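Local coordinates for protein betaine aldehyde dehydrogenase (PDB 4QTO) that oxidises betaine aldehyde to glycine betaine with NAD as the probable cofactor, as a tetrameric member of the aldehyde dehydrogenase family, at residues 74-79 with 245-250; 287-292 with 423-428; 335-340 with 396-401; 372-377 with 406-411; 441-446 with 478-483. One frame throughout, in Å; residues are numbered along the deposited sequence.

Interaction 1 of 5, residues 74-79 with 245-250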
# COMPACT_ATOMS: atom_id res chain seq x y z
N ARG A 74 34.23 18.95 -3.73
CA ARG A 74 34.66 17.97 -4.73
C ARG A 74 33.87 16.64 -4.61
O ARG A 74 33.48 16.04 -5.63
CB ARG A 74 36.18 17.71 -4.65
CG ARG A 74 36.70 16.96 -5.86
CD ARG A 74 38.22 16.95 -5.95
NE ARG A 74 38.88 16.10 -4.96
CZ ARG A 74 39.05 14.79 -5.06
NH1 ARG A 74 38.57 14.11 -6.10
NH2 ARG A 74 39.69 14.15 -4.11
N ALA A 75 33.61 16.23 -3.39
CA ALA A 75 32.81 15.02 -3.15
C ALA A 75 31.38 15.17 -3.64
O ALA A 75 30.82 14.28 -4.29
CB ALA A 75 32.79 14.68 -1.68
N ILE A 76 30.78 16.33 -3.37
CA ILE A 76 29.40 16.57 -3.83
C ILE A 76 29.33 16.58 -5.38
O ILE A 76 28.42 16.00 -5.99
CB ILE A 76 28.86 17.88 -3.23
CG1 ILE A 76 28.62 17.67 -1.73
CG2 ILE A 76 27.58 18.32 -3.93
CD1 ILE A 76 28.42 18.95 -0.97
N LEU A 77 30.31 17.22 -6.01
CA LEU A 77 30.33 17.26 -7.47
C LEU A 77 30.55 15.86 -8.05
O LEU A 77 29.98 15.54 -9.09
CB LEU A 77 31.36 18.25 -7.98
CG LEU A 77 31.03 19.71 -7.66
CD1 LEU A 77 32.17 20.61 -8.12
CD2 LEU A 77 29.73 20.15 -8.29
N ALA A 78 31.34 15.04 -7.38
CA ALA A 78 31.55 13.66 -7.83
C ALA A 78 30.29 12.83 -7.68
O ALA A 78 29.97 12.02 -8.55
CB ALA A 78 32.68 13.01 -7.06
N ALA A 79 29.58 13.04 -6.57
CA ALA A 79 28.30 12.35 -6.34
C ALA A 79 27.31 12.72 -7.45
O ALA A 79 26.56 11.88 -7.97
CB ALA A 79 27.77 12.72 -4.96
N SER A 245 25.37 21.28 3.66
CA SER A 245 23.95 21.61 3.77
C SER A 245 23.50 22.67 2.77
O SER A 245 22.30 22.78 2.50
CB SER A 245 23.60 22.08 5.17
OG SER A 245 24.41 23.17 5.55
N GLY A 246 24.43 23.44 2.22
CA GLY A 246 24.08 24.57 1.38
C GLY A 246 24.43 24.52 -0.09
O GLY A 246 24.24 25.50 -0.79
N HIS A 247 24.99 23.40 -0.55
CA HIS A 247 25.41 23.30 -1.94
C HIS A 247 24.22 23.09 -2.87
O HIS A 247 23.28 22.32 -2.57
CB HIS A 247 26.41 22.16 -2.11
CG HIS A 247 27.24 22.29 -3.34
ND1 HIS A 247 26.77 21.94 -4.58
CD2 HIS A 247 28.49 22.78 -3.53
CE1 HIS A 247 27.70 22.19 -5.49
NE2 HIS A 247 28.76 22.69 -4.87
N LYS A 248 24.26 23.75 -4.03
CA LYS A 248 23.15 23.67 -4.97
C LYS A 248 22.92 22.31 -5.61
O LYS A 248 21.83 22.03 -6.08
CB LYS A 248 23.31 24.73 -6.08
CG LYS A 248 24.43 24.46 -7.04
CD LYS A 248 24.43 25.52 -8.16
CE LYS A 248 25.22 25.01 -9.36
NZ LYS A 248 25.30 25.99 -10.48
N GLU A 249 23.95 21.46 -5.60
CA GLU A 249 23.83 20.12 -6.22
C GLU A 249 23.29 19.05 -5.29
O GLU A 249 23.18 17.88 -5.69
CB GLU A 249 25.16 19.66 -6.82
CG GLU A 249 25.62 20.53 -7.97
CD GLU A 249 24.65 20.57 -9.13
OE1 GLU A 249 23.85 19.62 -9.34
OE2 GLU A 249 24.71 21.56 -9.89
N VAL A 250 22.94 19.41 -4.06
CA VAL A 250 22.39 18.46 -3.10
C VAL A 250 20.86 18.47 -3.16
O VAL A 250 20.25 19.54 -3.21
CB VAL A 250 22.85 18.80 -1.68
CG1 VAL A 250 22.21 17.88 -0.64
CG2 VAL A 250 24.37 18.71 -1.58
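Ile76 turns CG2 anti to its backbone N (CG1 lies at chi1 -71°) and His247 places CG likewise (chi1 -160°), which brings the isoleucine methyl over one face of the imidazole. CG2 of Ile76 sits 4.1 Å from the centroid of the His247 ring, a CH-pi contact displaced toward the ring's rim on the ND1 side. The ring cannot turn easily: in the type I turn from His247 to Val250, the backbone N of Glu249 donates to ND1 of His247 over 3.0 Å, nearly straight at 166° and close to the ring plane. ND1 is therefore an acceptor. The same Ile76 methyl also meets Val250 CG2 at 4.0 Å, the two side chains crossing at about a right angle, and touches CB of Glu249. On the more exposed flank, Leu77 reaches with CD2 to CE1 of His247 (4.0 Å) and to CG of Glu249. The Glu249 chain bends at CG and carries its carboxylate away to a salt bridge with Arg80, one helical turn on from Ile76. The contact thus joins helix 69-85 to the turn leaving helix 237-246, with Ile76 also packed on Val202 of strand 200-204 and Val250 on Thr175 of strand 162-177.

Interaction 2 of 5, residues 287-292 with 423-428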
# COMPACT_ATOMS: atom_id res chain seq x y z
N ILE A 287 6.68 7.10 31.77
CA ILE A 287 5.50 7.28 32.60
C ILE A 287 5.19 5.97 33.35
O ILE A 287 4.90 4.95 32.73
CB ILE A 287 4.30 7.67 31.73
CG1 ILE A 287 4.59 8.96 30.96
CG2 ILE A 287 3.04 7.82 32.55
CD1 ILE A 287 3.57 9.29 29.90
N ILE A 288 5.20 6.06 34.67
CA ILE A 288 5.01 4.89 35.53
C ILE A 288 3.78 5.05 36.41
O ILE A 288 3.73 5.91 37.29
CB ILE A 288 6.27 4.67 36.36
CG1 ILE A 288 7.53 4.57 35.47
CG2 ILE A 288 6.11 3.47 37.28
CD1 ILE A 288 8.81 4.60 36.26
N PHE A 289 2.77 4.25 36.14
CA PHE A 289 1.54 4.25 36.93
C PHE A 289 1.65 3.39 38.17
O PHE A 289 2.52 2.50 38.26
CB PHE A 289 0.38 3.77 36.08
CG PHE A 289 -0.13 4.80 35.11
CD1 PHE A 289 -1.10 5.71 35.52
CD2 PHE A 289 0.36 4.88 33.83
CE1 PHE A 289 -1.56 6.67 34.65
CE2 PHE A 289 -0.11 5.84 32.95
CZ PHE A 289 -1.09 6.75 33.37
N ASP A 290 0.75 3.62 39.14
CA ASP A 290 0.77 2.86 40.39
C ASP A 290 0.41 1.39 40.20
O ASP A 290 0.63 0.60 41.11
CB ASP A 290 0.04 3.57 41.54
CG ASP A 290 -1.43 3.69 41.38
OD1 ASP A 290 -2.04 2.92 40.60
OD2 ASP A 290 -2.00 4.56 42.11
N ASP A 291 -0.09 1.02 39.02
CA ASP A 291 -0.37 -0.36 38.70
C ASP A 291 0.61 -0.98 37.70
O ASP A 291 0.32 -2.02 37.10
CB ASP A 291 -1.82 -0.56 38.26
CG ASP A 291 -2.18 0.18 37.00
OD1 ASP A 291 -1.34 0.94 36.47
OD2 ASP A 291 -3.34 0.00 36.53
N ALA A 292 1.76 -0.34 37.53
CA ALA A 292 2.84 -0.94 36.81
C ALA A 292 3.40 -2.12 37.60
O ALA A 292 3.25 -2.19 38.84
CB ALA A 292 3.95 0.06 36.64
N GLU A 423 9.34 13.53 38.33
CA GLU A 423 8.19 14.38 38.62
C GLU A 423 7.04 13.48 38.96
O GLU A 423 6.92 12.38 38.39
CB GLU A 423 7.75 15.18 37.39
CG GLU A 423 8.66 16.34 37.00
CD GLU A 423 8.42 16.73 35.55
OE1 GLU A 423 7.59 17.62 35.28
OE2 GLU A 423 8.97 16.02 34.68
N GLY A 424 6.16 13.96 39.83
CA GLY A 424 4.97 13.19 40.15
C GLY A 424 3.76 13.65 39.34
O GLY A 424 3.71 14.80 38.87
N PHE A 425 2.78 12.76 39.18
CA PHE A 425 1.50 13.12 38.55
C PHE A 425 0.37 12.45 39.33
O PHE A 425 0.54 11.37 39.90
CB PHE A 425 1.42 12.76 37.08
CG PHE A 425 1.44 11.28 36.79
CD1 PHE A 425 0.26 10.55 36.83
CD2 PHE A 425 2.62 10.63 36.48
CE1 PHE A 425 0.26 9.19 36.56
CE2 PHE A 425 2.63 9.28 36.18
CZ PHE A 425 1.45 8.56 36.22
N GLU A 426 -0.80 13.07 39.34
CA GLU A 426 -1.91 12.54 40.11
C GLU A 426 -2.78 11.58 39.30
O GLU A 426 -3.15 10.50 39.77
CB GLU A 426 -2.76 13.69 40.65
CG GLU A 426 -3.85 13.28 41.60
CD GLU A 426 -3.33 12.65 42.90
OE1 GLU A 426 -2.20 12.96 43.35
OE2 GLU A 426 -4.10 11.86 43.47
N THR A 427 -3.12 12.00 38.09
CA THR A 427 -4.03 11.29 37.23
C THR A 427 -3.44 10.99 35.85
O THR A 427 -2.45 11.56 35.42
CB THR A 427 -5.27 12.19 36.95
OG1 THR A 427 -4.87 13.38 36.25
CG2 THR A 427 -6.00 12.60 38.25
N GLU A 428 -4.12 10.11 35.13
CA GLU A 428 -3.77 9.81 33.76
C GLU A 428 -3.72 11.09 32.90
O GLU A 428 -2.80 11.30 32.10
CB GLU A 428 -4.83 8.83 33.28
CG GLU A 428 -4.78 8.42 31.86
CD GLU A 428 -5.96 7.51 31.50
OE1 GLU A 428 -6.50 6.81 32.39
OE2 GLU A 428 -6.29 7.48 30.30
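Phe289 and Phe425 meet edge-to-face just past the end of strand 285-288 and at the end of strand 419-425, which run parallel in the seven-stranded sheet with strand 318-322 between them. In this T-shaped pair Phe425 supplies the edge and Phe289 the face: the centroids are 5.2 Å apart and the planes stand at 74°. CZ of Phe425 lies over the Phe289 ring toward its rim, and the closest carbons are CE1 of Phe289 and CE1 of Phe425, 3.6 Å apart. Phe425 holds CG between its backbone N and carbonyl carbon (chi1 66°), which directs the ring toward segment 287-292. Apolar packing adds Ile287, whose CG2 meets CE2 of Phe425 at 3.9 Å, crossing at about a right angle. The backbone O of Ile288 stands obliquely to the same ring, 3.7 Å from CZ of Phe425. Helix 428-436 lies over both Ile287 and Phe425, while Val457 of helix 451-460 touches Phe289. Thr427 N-caps helix 428-436 through OG1 to Glu430 N, and the Glu428 side chain leads outward to a salt bridge with Arg456. CA of Glu428 borders the aromatic pair, near the Phe289 plane at the ring edge, 3.9 Å from CE1 of Phe289.

Interaction 3 of 5, residues 335-340 with 396-401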
# COMPACT_ATOMS: atom_id res chain seq x y z
N ASP A 335 18.49 3.73 45.37
CA ASP A 335 19.24 2.60 45.91
C ASP A 335 19.95 1.81 44.79
O ASP A 335 21.09 1.35 44.97
CB ASP A 335 18.30 1.63 46.66
CG ASP A 335 17.81 2.19 47.98
OD1 ASP A 335 18.18 3.33 48.36
OD2 ASP A 335 17.00 1.48 48.64
N ARG A 336 19.30 1.66 43.63
CA ARG A 336 19.93 0.95 42.54
C ARG A 336 21.01 1.78 41.86
O ARG A 336 22.03 1.24 41.44
CB ARG A 336 18.87 0.53 41.51
CG ARG A 336 17.92 -0.54 41.99
CD ARG A 336 18.55 -1.92 42.07
NE ARG A 336 18.90 -2.48 40.76
CZ ARG A 336 18.03 -3.03 39.93
NH1 ARG A 336 16.73 -3.10 40.24
NH2 ARG A 336 18.46 -3.53 38.78
N VAL A 337 20.76 3.08 41.70
CA VAL A 337 21.72 3.96 41.04
C VAL A 337 23.06 3.92 41.77
O VAL A 337 24.12 3.94 41.13
CB VAL A 337 21.18 5.39 40.88
CG1 VAL A 337 22.27 6.36 40.46
CG2 VAL A 337 20.06 5.39 39.85
N LYS A 338 23.01 3.80 43.09
CA LYS A 338 24.24 3.72 43.90
C LYS A 338 25.10 2.49 43.60
O LYS A 338 26.31 2.50 43.88
CB LYS A 338 23.90 3.71 45.40
CG LYS A 338 23.34 5.02 45.92
CD LYS A 338 22.91 4.87 47.36
CE LYS A 338 22.40 6.18 47.92
NZ LYS A 338 21.92 6.00 49.32
N LYS A 339 24.50 1.45 43.03
CA LYS A 339 25.18 0.20 42.75
C LYS A 339 25.68 0.08 41.31
O LYS A 339 26.33 -0.90 40.99
CB LYS A 339 24.24 -0.97 43.00
CG LYS A 339 23.66 -1.05 44.42
CD LYS A 339 22.76 -2.27 44.53
CE LYS A 339 21.91 -2.26 45.79
NZ LYS A 339 22.73 -2.19 47.01
N ILE A 340 25.35 1.03 40.43
CA ILE A 340 25.77 0.97 39.04
C ILE A 340 27.29 0.91 38.93
O ILE A 340 27.98 1.73 39.54
CB ILE A 340 25.21 2.15 38.21
CG1 ILE A 340 23.66 2.05 38.12
CG2 ILE A 340 25.81 2.18 36.82
CD1 ILE A 340 23.01 3.20 37.39
N PHE A 396 31.21 10.43 34.67
CA PHE A 396 30.27 11.27 35.39
C PHE A 396 29.30 10.30 36.07
O PHE A 396 28.83 9.36 35.45
CB PHE A 396 29.55 12.26 34.49
CG PHE A 396 28.84 13.33 35.27
CD1 PHE A 396 29.52 14.47 35.68
CD2 PHE A 396 27.53 13.19 35.61
CE1 PHE A 396 28.89 15.44 36.44
CE2 PHE A 396 26.89 14.16 36.35
CZ PHE A 396 27.56 15.27 36.77
N GLU A 397 29.04 10.52 37.36
CA GLU A 397 28.23 9.60 38.11
C GLU A 397 26.78 9.55 37.63
O GLU A 397 26.22 10.58 37.26
CB GLU A 397 28.21 9.97 39.57
CG GLU A 397 29.53 9.77 40.29
CD GLU A 397 29.52 10.33 41.72
OE1 GLU A 397 28.65 11.17 42.09
OE2 GLU A 397 30.46 9.97 42.46
N PRO A 398 26.16 8.36 37.67
CA PRO A 398 24.73 8.31 37.34
C PRO A 398 23.99 9.11 38.39
O PRO A 398 24.27 9.01 39.61
CB PRO A 398 24.39 6.82 37.35
CG PRO A 398 25.48 6.19 38.14
CD PRO A 398 26.72 7.03 37.94
N THR A 399 23.04 9.91 37.91
CA THR A 399 22.43 10.94 38.74
C THR A 399 20.92 10.91 38.70
O THR A 399 20.32 10.66 37.63
CB THR A 399 22.92 12.30 38.19
OG1 THR A 399 24.36 12.33 38.19
CG2 THR A 399 22.38 13.48 38.96
N VAL A 400 20.28 11.15 39.85
CA VAL A 400 18.82 11.26 39.93
C VAL A 400 18.52 12.65 40.54
O VAL A 400 19.05 13.00 41.60
CB VAL A 400 18.17 10.20 40.83
CG1 VAL A 400 16.66 10.38 40.87
CG2 VAL A 400 18.54 8.80 40.35
N ILE A 401 17.67 13.41 39.85
CA ILE A 401 17.26 14.73 40.30
C ILE A 401 15.77 14.66 40.69
O ILE A 401 14.94 14.24 39.89
CB ILE A 401 17.51 15.79 39.21
CG1 ILE A 401 19.03 15.83 38.91
CG2 ILE A 401 17.02 17.15 39.67
CD1 ILE A 401 19.45 16.83 37.84
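Val337 packs into the angle between Pro398 and Val400, and its two methyls divide the work. Placed anti to the backbone N (chi1 168°), CG1 of Val337 rests against Pro398, 3.8 Å from the ring atom CB of Pro398 and 3.4 Å from the carbonyl O of Pro398, whereas CG2 of Val337 meets CG2 of Val400 at 3.8 Å. The Val337 and Pro398 side chains lie alongside each other, pointing opposite ways. This is the tight, buried part: Tyr306 of helix 294-306 and Val380 of strand 377-380 touch both Val337 and Val400. The other part is looser and lies nearer solvent. There a type I turn runs from Val337 to Ile340, with Lys338 and Lys339 exposed, and Ile340 reaches back with CD1 to CB of Pro398 at 3.9 Å. The pyrrolidine ring thus touches both Val337 and Ile340. Ile340 itself borders the subunit interface, packing on Phe518 of the second subunit, to whose terminal residues the buried Arg336 donates hydrogen bonds.

At the first residue of the strand, Thr399 points away from this contact, and its OG1 donates to the carbonyl O of Glu397 over 2.7 Å, from above the carbonyl plane; the same OG1 accepts from Gly382 N. No hydrogen bond joins segments 335-340 and 396-401. Helix 323-337 here packs on strand 399-402 of the seven-stranded sheet, an alpha/beta layer consistent with the catalytic domain of aldehyde dehydrogenases.

Interaction 4 of 5, residues 372-377 with 406-411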
# COMPACT_ATOMS: atom_id res chain seq x y z
N LYS A 372 20.20 22.90 40.76
CA LYS A 372 20.21 23.35 42.16
C LYS A 372 19.72 24.77 42.30
O LYS A 372 18.94 25.09 43.20
CB LYS A 372 21.59 23.21 42.74
CG LYS A 372 22.10 21.80 42.91
CD LYS A 372 23.54 21.94 43.40
CE LYS A 372 24.35 20.67 43.47
NZ LYS A 372 23.84 19.86 44.61
N ALA A 373 20.17 25.65 41.42
CA ALA A 373 19.75 27.07 41.48
C ALA A 373 18.23 27.24 41.29
O ALA A 373 17.64 28.20 41.79
CB ALA A 373 20.53 27.87 40.45
N GLU A 374 17.61 26.32 40.56
CA GLU A 374 16.18 26.31 40.35
C GLU A 374 15.42 25.67 41.47
O GLU A 374 14.19 25.63 41.44
CB GLU A 374 15.85 25.47 39.09
CG GLU A 374 16.45 25.99 37.84
CD GLU A 374 16.00 25.18 36.63
OE1 GLU A 374 16.31 23.96 36.45
OE2 GLU A 374 15.39 25.87 35.83
N GLY A 375 16.13 25.08 42.43
CA GLY A 375 15.48 24.48 43.59
C GLY A 375 15.27 22.99 43.54
O GLY A 375 14.55 22.46 44.38
N ALA A 376 15.86 22.30 42.55
CA ALA A 376 15.73 20.86 42.48
C ALA A 376 16.78 20.22 43.36
O ALA A 376 17.76 20.83 43.73
CB ALA A 376 15.90 20.37 41.05
N THR A 377 16.55 18.96 43.73
CA THR A 377 17.48 18.22 44.59
C THR A 377 18.30 17.20 43.81
O THR A 377 17.71 16.45 43.06
CB THR A 377 16.65 17.45 45.64
OG1 THR A 377 16.10 18.40 46.58
CG2 THR A 377 17.49 16.46 46.39
N THR A 406 7.87 20.98 35.88
CA THR A 406 7.91 21.26 34.45
C THR A 406 8.40 22.66 34.06
O THR A 406 8.89 22.85 32.94
CB THR A 406 6.53 20.95 33.83
OG1 THR A 406 6.65 20.82 32.42
CG2 THR A 406 5.49 22.00 34.20
N SER A 407 8.35 23.62 34.99
CA SER A 407 8.83 24.96 34.67
C SER A 407 10.36 25.06 34.63
O SER A 407 10.91 26.04 34.11
CB SER A 407 8.33 25.96 35.73
OG SER A 407 8.98 25.78 36.98
N MET A 408 11.05 24.06 35.17
CA MET A 408 12.50 24.12 35.27
C MET A 408 13.29 23.80 34.02
O MET A 408 12.91 22.93 33.25
CB MET A 408 12.97 23.15 36.35
CG MET A 408 12.46 23.47 37.74
SD MET A 408 13.01 22.20 38.90
CE MET A 408 12.41 22.94 40.44
N ARG A 409 14.42 24.49 33.84
CA ARG A 409 15.30 24.17 32.72
C ARG A 409 15.81 22.73 32.72
O ARG A 409 15.95 22.11 31.66
CB ARG A 409 16.53 25.10 32.71
CG ARG A 409 16.23 26.56 32.44
CD ARG A 409 17.54 27.35 32.33
NE ARG A 409 18.39 26.82 31.27
CZ ARG A 409 19.70 27.01 31.16
NH1 ARG A 409 20.38 27.73 32.05
NH2 ARG A 409 20.35 26.43 30.15
N ILE A 410 16.07 22.18 33.91
CA ILE A 410 16.61 20.82 34.01
C ILE A 410 15.58 19.81 33.50
O ILE A 410 15.97 18.74 33.04
CB ILE A 410 17.10 20.48 35.44
CG1 ILE A 410 17.92 19.17 35.50
CG2 ILE A 410 15.96 20.44 36.45
CD1 ILE A 410 19.27 19.21 34.85
N VAL A 411 14.30 20.15 33.57
CA VAL A 411 13.23 19.27 33.08
C VAL A 411 13.00 19.52 31.61
O VAL A 411 12.81 18.57 30.85
CB VAL A 411 11.92 19.45 33.88
CG1 VAL A 411 10.78 18.69 33.21
CG2 VAL A 411 12.13 18.97 35.31
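The start of the short helix 409-412 receives a carboxylate from elsewhere in the chain at its N-terminal end: Glu374, by the C-terminal end of helix 358-373, grips two backbone N-H groups with its two oxygens. OE2 of Glu374 accepts from Arg409 N over 2.6 Å at an N-H...O angle of 156°, and OE1 of Glu374 accepts from Ile410 N over 3.1 Å at 159°. Each oxygen uses its syn lone pair, so the carboxylate is held like a fork across the start of the helix. A chain extended beyond CG (chi2 -175°) carries the group that far. The N-terminal end of the helix would be expected to stabilise the negative charge.

The chain at Glu374 is shaped by a Schellman motif. Gly375, with positive phi, closes helix 358-373 in this way, and the chain then turns into Ala376 and strand 377-380, an outermost strand of the seven-stranded sheet within this chain.

Met408 occupies the N-cap position, and its extended side chain lies alongside that of Glu374, pointing the opposite way. CB of Met408 lies 3.4 Å from OE1 of Glu374, CE of Met408 comes 3.4 Å from the carbonyl O of Glu374, and SD of Met408 packs on CB of Ala376 at 4.0 Å. Ala376 also rests on Ile401 of strand 399-402. Arg409 contributes its backbone N and the carbon part of its side chain, CB of Arg409 standing 3.4 Å from OE2 of Glu374; its guanidinium leads away to a salt bridge between NE and Glu413, while NH1 binds a triethylene glycol probably left from crystallisation.

Interaction 5 of 5, residues 441-446 with 478-483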
# COMPACT_ATOMS: atom_id res chain seq x y z
N GLY A 441 9.61 15.59 20.99
CA GLY A 441 8.58 14.61 20.62
C GLY A 441 9.12 13.33 20.02
O GLY A 441 8.53 12.80 19.06
N LEU A 442 10.21 12.81 20.56
CA LEU A 442 10.85 11.64 19.94
C LEU A 442 10.33 10.27 20.35
O LEU A 442 9.86 9.48 19.50
CB LEU A 442 12.37 11.68 20.16
CG LEU A 442 13.17 10.62 19.41
CD1 LEU A 442 13.04 10.77 17.91
CD2 LEU A 442 14.65 10.74 19.77
N ALA A 443 10.40 9.96 21.63
CA ALA A 443 9.99 8.64 22.12
C ALA A 443 9.59 8.70 23.56
O ALA A 443 9.89 9.68 24.24
CB ALA A 443 11.15 7.66 21.97
N GLY A 444 8.93 7.66 24.04
CA GLY A 444 8.56 7.60 25.45
C GLY A 444 7.92 6.28 25.78
O GLY A 444 7.64 5.49 24.89
N ALA A 445 7.68 6.06 27.07
CA ALA A 445 7.10 4.79 27.51
C ALA A 445 5.97 5.00 28.51
O ALA A 445 5.92 6.02 29.23
CB ALA A 445 8.15 3.95 28.20
N VAL A 446 5.10 4.00 28.57
CA VAL A 446 4.05 3.93 29.56
C VAL A 446 4.10 2.56 30.20
O VAL A 446 4.06 1.53 29.50
CB VAL A 446 2.63 4.11 28.95
CG1 VAL A 446 1.63 4.17 30.11
CG2 VAL A 446 2.57 5.34 28.07
N ALA A 478 10.26 -0.56 11.42
CA ALA A 478 9.33 0.52 11.83
C ALA A 478 10.01 1.88 11.80
O ALA A 478 11.15 2.00 12.23
CB ALA A 478 8.83 0.23 13.25
N PRO A 479 9.30 2.92 11.37
CA PRO A 479 9.88 4.27 11.28
C PRO A 479 10.12 4.90 12.63
O PRO A 479 9.37 4.65 13.59
CB PRO A 479 8.82 5.05 10.53
CG PRO A 479 7.53 4.37 10.90
CD PRO A 479 7.91 2.89 10.89
N TRP A 480 11.20 5.67 12.69
CA TRP A 480 11.68 6.34 13.90
C TRP A 480 11.90 7.82 13.61
O TRP A 480 12.55 8.15 12.60
CB TRP A 480 13.00 5.71 14.28
CG TRP A 480 13.71 6.34 15.44
CD1 TRP A 480 14.57 7.39 15.42
CD2 TRP A 480 13.54 5.98 16.82
NE1 TRP A 480 14.97 7.70 16.69
CE2 TRP A 480 14.36 6.84 17.57
CE3 TRP A 480 12.80 5.00 17.48
CZ2 TRP A 480 14.44 6.76 18.96
CZ3 TRP A 480 12.89 4.90 18.84
CH2 TRP A 480 13.71 5.78 19.58
N GLY A 481 11.40 8.69 14.47
CA GLY A 481 11.60 10.12 14.26
C GLY A 481 10.75 10.94 15.18
O GLY A 481 9.95 10.40 15.95
N GLY A 482 10.90 12.25 15.10
CA GLY A 482 10.23 13.05 16.09
C GLY A 482 9.18 14.03 15.68
O GLY A 482 9.20 14.54 14.56
N TYR A 483 8.20 14.17 16.57
CA TYR A 483 7.24 15.27 16.48
C TYR A 483 7.96 16.53 16.94
O TYR A 483 9.01 16.48 17.62
CB TYR A 483 6.03 15.04 17.41
CG TYR A 483 4.98 14.00 17.10
CD1 TYR A 483 5.31 12.69 16.70
CD2 TYR A 483 3.63 14.30 17.26
CE1 TYR A 483 4.33 11.73 16.48
CE2 TYR A 483 2.64 13.34 17.04
CZ TYR A 483 3.01 12.05 16.66
OH TYR A 483 2.05 11.06 16.45
O HOH W 1 10.80 7.74 17.38
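Gly441 and Leu442 run close beside Tyr483 and Gly482, with alpha carbons of Leu442 and Gly482 only 4.1 Å apart, and Tyr483 N donates to Gly441 O over 2.9 Å. That bond is bent to 153° and reaches the oxygen from above the carbonyl plane. The Gly482 alpha carbon adds a CA-H...O contact to the same Gly441 O at 3.4 Å. A water forms a second link, donating to Leu442 O and accepting from Gly481 N at 3.1 Å, while lying over one face of the Trp480 indole.

Leu442 has CG anti to the backbone N (chi1 -173°), which brings its branches against segment 478-483: CD1 of Leu442 touches the carbonyl carbon of Gly481 at 3.6 Å and NE1 of Trp480, and CD2 of Leu442 meets CZ2 of Trp480 at 4.1 Å. Ala443 sets CB 4.0 Å from CH2 of Trp480. Trp480 is fixed from outside by Glu279, which accepts from NE1, and by an edge-to-face pair with Trp189; the Tyr483 hydroxyl bonds Glu169 of the second subunit.

At Gly441 a beta carbon would collide with CB of Tyr483, so the absence of a side chain there permits the close approach. Gly441 O is thus joined to Tyr483 N directly and Leu442 O to Gly481 N through the water, and Trp480 is held in a defined position beside Ser314, the neighbour of the modified Cys313.

Overall arrangement
Interactions 2, 3, 4 and 5 gather on the part of the chain built around the seven-stranded sheet, whereas interaction 1 lies apart by the other sheet, its centre about 31 Å from that of interaction 5 and about 50 Å from that of interaction 2. Interactions 2 and 5 meet through neighbouring strands, with Ile287 N 2.9 Å from Ala445 O. Interactions 3 and 4 share packing at Ile401, whose CG2 is 3.7 Å from CB of Ala376, and Glu423 of interaction 2 touches Thr406 and Val411 of interaction 4. Interaction 5 packs, through Trp480, on Ser314 next to the modified Cys313, and the side chain of Tyr483 is about 6 Å from a bound sodium ion. Interactions 3 and 5 both reach the second subunit.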